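Side-chain contacts in endo-1,4-b-d-mannanase (Trichoderma reesei, PDB 1QNR), which probably hydrolyses internal beta-1,4-mannosidic linkages in mannans, as a family 5 glycoside hydrolase built on a TIM-barrel fold: residues A[121-124]-A[125-129]; A[218-222]-A[223-227]. One frame throughout, in Å; residues are numbered along the deposited sequence.

Overall arrangement
Both contacts are local, each within its own continuous run of the family 5 TIM-barrel chain, their centres about 25 Å apart and their nearest atoms about 14 Å apart. Contact 1 (121-129) closes the C-terminal end of helix 119-127; contact 2 (218-227) is a loop turn leading into the N-terminus of helix 226-230. Both are partly buried, though only contact 1 includes exposed touching residues. Backbone hydrogen bonds, one apolar ring pair and, on its exposed side, two waters between asparagine amides hold contact 1 together. In contact 2 no direct hydrogen bond joins the halves, and the waters join backbone atoms. The side chain of its E222 lies about 5 Å from a bound beta-D-mannopyranose.

Contact 1: residues A[121-124]-A[125-129]; sequences NAYV and NAFGG
Y123 and F127, an i, i+4 pair on the last turn of helix 119-127 in the TIM-barrel domain, run side by side and point the same way, with Y123 CD2 3.9 Å from F127 CE2. This is the tight side. F127 N donates to Y123 O over 2.8 Å, nearly in line with the carbonyl (C=O...N 167°), and F127 CD2 lies 3.4 Å from that same oxygen. A126 CB sits 3.7 Å above the plane of the F127 ring, over its centre, while A139, A140 and Q143 of helix 138-155 touch the F127 side chain. An alanine in place of F127 would probably open a gap beside Y123 CD2 and leave those helix residues without their aromatic partner. The solvent side is looser. The amides of N121 and N125 are turned 77° apart and meet through two waters: one links N121 OD1 to N125 ND2, the other N121 ND2 to N125 OD1. With CG anti to its carbonyl carbon (chi1 -74°), N125 lies back along the helix, CG 3.4 Å from N121 O, and its ND2 also donates to N62 OD1. Where the helix stops, G128 takes a positive phi; its N reaches V124 O at 2.9 Å, and V124 CG1 comes to 3.5 Å from G129 O.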
ATOM      1  N   ASN A 121     -12.872  -3.075  11.537  1.00 10.11           N
ATOM      2  CA  ASN A 121     -14.250  -3.427  11.959  1.00  9.68           C
ATOM      3  C   ASN A 121     -14.435  -4.912  12.158  1.00 10.15           C
ATOM      4  O   ASN A 121     -15.157  -5.318  13.122  1.00 10.83           O
ATOM      5  CB  ASN A 121     -15.277  -2.885  10.927  1.00 10.76           C
ATOM      6  CG  ASN A 121     -16.721  -3.177  11.340  1.00 11.39           C
ATOM      7  OD1 ASN A 121     -17.452  -3.945  10.691  1.00 16.48           O
ATOM      8  ND2 ASN A 121     -17.080  -2.462  12.363  1.00 13.23           N
ATOM      9  N   ALA A 122     -13.804  -5.799  11.382  1.00 10.51           N
ATOM     10  CA  ALA A 122     -13.947  -7.256  11.602  1.00  9.17           C
ATOM     11  C   ALA A 122     -13.278  -7.615  12.936  1.00 10.26           C
ATOM     12  O   ALA A 122     -13.767  -8.537  13.665  1.00 10.90           O
ATOM     13  CB  ALA A 122     -13.317  -8.011  10.432  1.00 11.13           C
ATOM     14  N   TYR A 123     -12.141  -7.010  13.338  1.00 10.86           N
ATOM     15  CA  TYR A 123     -11.567  -7.224  14.678  1.00 10.89           C
ATOM     16  C   TYR A 123     -12.495  -6.693  15.752  1.00 11.91           C
ATOM     17  O   TYR A 123     -12.642  -7.399  16.798  1.00 12.52           O
ATOM     18  CB  TYR A 123     -10.188  -6.560  14.709  1.00  9.39           C
ATOM     19  CG  TYR A 123      -9.049  -7.207  13.979  1.00  9.00           C
ATOM     20  CD1 TYR A 123      -8.864  -6.972  12.611  1.00  8.34           C
ATOM     21  CD2 TYR A 123      -8.117  -8.067  14.626  1.00  9.58           C
ATOM     22  CE1 TYR A 123      -7.815  -7.563  11.905  1.00  9.80           C
ATOM     23  CE2 TYR A 123      -7.058  -8.667  13.949  1.00  8.39           C
ATOM     24  CZ  TYR A 123      -6.905  -8.371  12.593  1.00  8.24           C
ATOM     25  OH  TYR A 123      -5.838  -8.964  11.928  1.00  9.27           O
ATOM     26  N   VAL A 124     -13.115  -5.516  15.592  1.00 10.73           N
ATOM     27  CA  VAL A 124     -14.042  -4.998  16.616  1.00 12.15           C
ATOM     28  C   VAL A 124     -15.223  -5.957  16.785  1.00 11.53           C
ATOM     29  O   VAL A 124     -15.639  -6.236  17.943  1.00 12.65           O
ATOM     30  CB  VAL A 124     -14.559  -3.598  16.159  1.00 11.88           C
ATOM     31  CG1 VAL A 124     -15.744  -3.116  17.006  1.00 13.59           C
ATOM     32  CG2 VAL A 124     -13.380  -2.617  16.211  1.00 13.12           C
ATOM     33  N   ASN A 125     -15.747  -6.536  15.736  1.00 12.30           N
ATOM     34  CA  ASN A 125     -16.878  -7.496  15.888  1.00 11.50           C
ATOM     35  C   ASN A 125     -16.458  -8.710  16.746  1.00 14.28           C
ATOM     36  O   ASN A 125     -17.318  -9.234  17.507  1.00 16.93           O
ATOM     37  CB  ASN A 125     -17.310  -8.027  14.491  1.00 13.20           C
ATOM     38  CG  ASN A 125     -18.087  -7.032  13.661  1.00 15.16           C
ATOM     39  OD1 ASN A 125     -18.633  -6.048  14.195  1.00 17.54           O
ATOM     40  ND2 ASN A 125     -18.136  -7.259  12.344  1.00 16.09           N
ATOM     41  N   ALA A 126     -15.210  -9.189  16.628  1.00 12.74           N
ATOM     42  CA  ALA A 126     -14.787 -10.363  17.362  1.00 12.76           C
ATOM     43  C   ALA A 126     -14.302 -10.029  18.772  1.00 13.97           C
ATOM     44  O   ALA A 126     -14.511 -10.857  19.681  1.00 16.11           O
ATOM     45  CB  ALA A 126     -13.599 -11.043  16.659  1.00 12.02           C
ATOM     46  N   PHE A 127     -13.585  -8.924  18.980  1.00 11.77           N
ATOM     47  CA  PHE A 127     -12.860  -8.638  20.224  1.00 13.25           C
ATOM     48  C   PHE A 127     -13.370  -7.422  20.933  1.00 13.71           C
ATOM     49  O   PHE A 127     -12.736  -7.056  21.976  1.00 14.81           O
ATOM     50  CB  PHE A 127     -11.345  -8.499  19.856  1.00 12.70           C
ATOM     51  CG  PHE A 127     -10.797  -9.710  19.110  1.00 11.98           C
ATOM     52  CD1 PHE A 127     -10.868 -10.991  19.616  1.00 13.65           C
ATOM     53  CD2 PHE A 127     -10.234  -9.519  17.837  1.00 11.19           C
ATOM     54  CE1 PHE A 127     -10.363 -12.084  18.932  1.00 13.88           C
ATOM     55  CE2 PHE A 127      -9.773 -10.605  17.127  1.00 11.86           C
ATOM     56  CZ  PHE A 127      -9.846 -11.881  17.662  1.00 13.78           C
ATOM     57  N   GLY A 128     -14.463  -6.800  20.497  1.00 14.11           N
ATOM     58  CA  GLY A 128     -15.002  -5.664  21.250  1.00 13.08           C
ATOM     59  C   GLY A 128     -14.324  -4.338  21.120  1.00 15.07           C
ATOM     60  O   GLY A 128     -13.499  -4.145  20.189  1.00 15.39           O
ATOM     61  N   GLY A 129     -14.698  -3.405  22.012  1.00 16.55           N
ATOM     62  CA  GLY A 129     -14.138  -2.033  21.846  1.00 16.47           C
ATOM     63  C   GLY A 129     -14.730  -1.338  20.595  1.00 15.91           C
ATOM     64  O   GLY A 129     -15.850  -1.567  20.105  1.00 17.52           O
TER
HETATM   65  O   HOH W   1     -19.781  -5.984  10.229  1.00 37.61           O
HETATM   66  O   HOH W   2     -18.944  -3.322  14.485  1.00 52.42           O

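Contact 2: residues A[218-222]-A[223-227]; sequences YTYGE and GTDFA
Y220 and D225 cross at a slant where the loop runs into helix 226-230: Y220 CE1 lies 3.8 Å from D225 CG, with ring and carboxylate planes 46° apart, and Y220 CD1 comes within 3.5 Å of T224 O. The tyrosine CG sits beside its own backbone N (chi1 -63°), which brings the ring over to the second half of the turn, while its OH bonds to S210 OG. D225 instead has CG opposite its backbone N (chi1 -178°), and OD1 accepts from K228 N, making this aspartate the N-cap of helix 226-230. That helix follows the loop after strand 199-201 of the TIM barrel. Between the two halves, water 4 donates to Y220 O at 2.8 Å and accepts a weak bond from G223 N; water 3 accepts from E222 N and T224 N, each 3.2 Å away. G223 has a positive phi at which any CB would run into E222 O. T224 holds OG1 between its backbone N and carbonyl carbon, where the hydroxyl donates a hydrogen bond to L207 O, and its CG2 lies 3.9 Å from E222 O. The chain of E222 bends at chi2 and leads away from the turn, its OE2 bonding to Y216 OH and its OE1 to N173 ND2.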
ATOM      1  N   TYR A 218      -4.026  18.707   6.150  1.00 10.66           N
ATOM      2  CA  TYR A 218      -2.845  19.072   6.951  1.00 11.63           C
ATOM      3  C   TYR A 218      -3.141  19.136   8.477  1.00 10.34           C
ATOM      4  O   TYR A 218      -2.132  19.226   9.187  1.00 12.05           O
ATOM      5  CB  TYR A 218      -2.368  20.458   6.461  1.00 11.31           C
ATOM      6  CG  TYR A 218      -1.661  20.516   5.064  1.00 11.32           C
ATOM      7  CD1 TYR A 218      -0.404  19.887   4.974  1.00 10.24           C
ATOM      8  CD2 TYR A 218      -2.215  21.149   3.975  1.00 10.79           C
ATOM      9  CE1 TYR A 218       0.264  19.942   3.739  1.00 12.36           C
ATOM     10  CE2 TYR A 218      -1.542  21.232   2.744  1.00 11.40           C
ATOM     11  CZ  TYR A 218      -0.301  20.569   2.661  1.00 12.16           C
ATOM     12  OH  TYR A 218       0.400  20.656   1.428  1.00 13.24           O
ATOM     13  N   THR A 219      -4.405  19.161   8.880  1.00 11.40           N
ATOM     14  CA  THR A 219      -4.655  19.306  10.348  1.00 11.81           C
ATOM     15  C   THR A 219      -4.517  17.968  11.053  1.00 12.73           C
ATOM     16  O   THR A 219      -4.189  16.944  10.396  1.00 11.79           O
ATOM     17  CB  THR A 219      -6.043  19.941  10.599  1.00 13.03           C
ATOM     18  OG1 THR A 219      -6.167  21.253   9.993  0.50 17.80           O
ATOM     19  CG2 THR A 219      -6.386  20.138  12.057  0.50 17.16           C
ATOM     20  N   TYR A 220      -4.810  17.890  12.345  1.00 13.82           N
ATOM     21  CA  TYR A 220      -4.537  16.733  13.200  1.00 12.82           C
ATOM     22  C   TYR A 220      -5.800  16.118  13.750  1.00 15.52           C
ATOM     23  O   TYR A 220      -5.887  15.735  14.946  1.00 19.81           O
ATOM     24  CB  TYR A 220      -3.545  17.139  14.321  1.00 14.03           C
ATOM     25  CG  TYR A 220      -2.203  17.560  13.758  1.00 11.73           C
ATOM     26  CD1 TYR A 220      -1.200  16.672  13.365  1.00 10.02           C
ATOM     27  CD2 TYR A 220      -1.967  18.931  13.482  1.00 13.94           C
ATOM     28  CE1 TYR A 220       0.016  17.055  12.866  1.00 12.36           C
ATOM     29  CE2 TYR A 220      -0.754  19.339  12.928  1.00 14.11           C
ATOM     30  CZ  TYR A 220       0.227  18.402  12.614  1.00 14.22           C
ATOM     31  OH  TYR A 220       1.454  18.791  12.139  1.00 14.76           O
ATOM     32  N   GLY A 221      -6.858  15.949  12.970  1.00 12.37           N
ATOM     33  CA  GLY A 221      -8.079  15.344  13.407  1.00 14.75           C
ATOM     34  C   GLY A 221      -8.216  13.829  13.189  1.00 11.12           C
ATOM     35  O   GLY A 221      -9.224  13.247  13.585  1.00 13.09           O
ATOM     36  N   GLU A 222      -7.217  13.230  12.491  1.00 11.23           N
ATOM     37  CA  GLU A 222      -7.292  11.790  12.144  1.00 10.86           C
ATOM     38  C   GLU A 222      -6.254  10.989  12.899  1.00 10.47           C
ATOM     39  O   GLU A 222      -6.022   9.807  12.538  1.00 10.79           O
ATOM     40  CB  GLU A 222      -7.209  11.581  10.615  1.00 10.51           C
ATOM     41  CG  GLU A 222      -8.347  12.296   9.847  1.00 11.51           C
ATOM     42  CD  GLU A 222      -9.737  11.823  10.228  1.00 12.76           C
ATOM     43  OE1 GLU A 222      -9.938  10.745  10.838  1.00 12.68           O
ATOM     44  OE2 GLU A 222     -10.714  12.588   9.926  1.00 15.31           O
ATOM     45  N   GLY A 223      -5.670  11.564  13.979  1.00 11.53           N
ATOM     46  CA  GLY A 223      -4.746  10.757  14.788  1.00 13.64           C
ATOM     47  C   GLY A 223      -3.341  10.551  14.238  1.00 11.83           C
ATOM     48  O   GLY A 223      -2.616   9.713  14.824  1.00 12.90           O
ATOM     49  N   THR A 224      -2.985  11.222  13.108  1.00 11.29           N
ATOM     50  CA  THR A 224      -1.606  10.987  12.577  1.00  9.63           C
ATOM     51  C   THR A 224      -0.820  12.269  12.460  1.00  8.50           C
ATOM     52  O   THR A 224      -1.424  13.345  12.234  1.00 10.74           O
ATOM     53  CB  THR A 224      -1.662  10.275  11.188  1.00  9.57           C
ATOM     54  OG1 THR A 224      -2.392  11.090  10.231  1.00 10.50           O
ATOM     55  CG2 THR A 224      -2.401   8.920  11.266  1.00 11.90           C
ATOM     56  N   ASP A 225       0.492  12.184  12.761  1.00 10.32           N
ATOM     57  CA  ASP A 225       1.434  13.304  12.642  1.00 10.74           C
ATOM     58  C   ASP A 225       2.535  12.785  11.698  1.00 10.08           C
ATOM     59  O   ASP A 225       3.321  11.914  12.103  1.00 10.67           O
ATOM     60  CB  ASP A 225       1.947  13.667  14.050  1.00 11.68           C
ATOM     61  CG  ASP A 225       2.908  14.850  14.047  1.00 15.49           C
ATOM     62  OD1 ASP A 225       3.746  14.967  13.142  1.00 16.54           O
ATOM     63  OD2 ASP A 225       2.857  15.716  14.979  1.00 17.17           O
ATOM     64  N   PHE A 226       2.522  13.265  10.452  1.00  9.07           N
ATOM     65  CA  PHE A 226       3.454  12.726   9.442  1.00  9.11           C
ATOM     66  C   PHE A 226       4.910  12.811   9.821  1.00 11.06           C
ATOM     67  O   PHE A 226       5.665  11.800   9.699  1.00 11.38           O
ATOM     68  CB  PHE A 226       3.247  13.431   8.074  1.00 11.23           C
ATOM     69  CG  PHE A 226       4.033  12.788   6.963  1.00  8.82           C
ATOM     70  CD1 PHE A 226       3.620  11.544   6.470  1.00  9.31           C
ATOM     71  CD2 PHE A 226       5.130  13.432   6.400  1.00  9.42           C
ATOM     72  CE1 PHE A 226       4.300  10.970   5.398  1.00  9.18           C
ATOM     73  CE2 PHE A 226       5.833  12.808   5.338  1.00 10.25           C
ATOM     74  CZ  PHE A 226       5.434  11.542   4.850  1.00  8.94           C
ATOM     75  N   ALA A 227       5.338  13.994  10.312  1.00 11.27           N
ATOM     76  CA  ALA A 227       6.748  14.136  10.718  1.00 12.44           C
ATOM     77  C   ALA A 227       7.145  13.239  11.888  1.00 13.44           C
ATOM     78  O   ALA A 227       8.264  12.663  11.899  1.00 17.35           O
ATOM     79  CB  ALA A 227       7.084  15.604  10.977  1.00 14.91           C
TER
HETATM   80  O   HOH W   3      -4.196  13.678  11.534  1.00 13.30           O
HETATM   81  O   HOH W   4      -6.852  13.298  16.003  1.00 17.32           O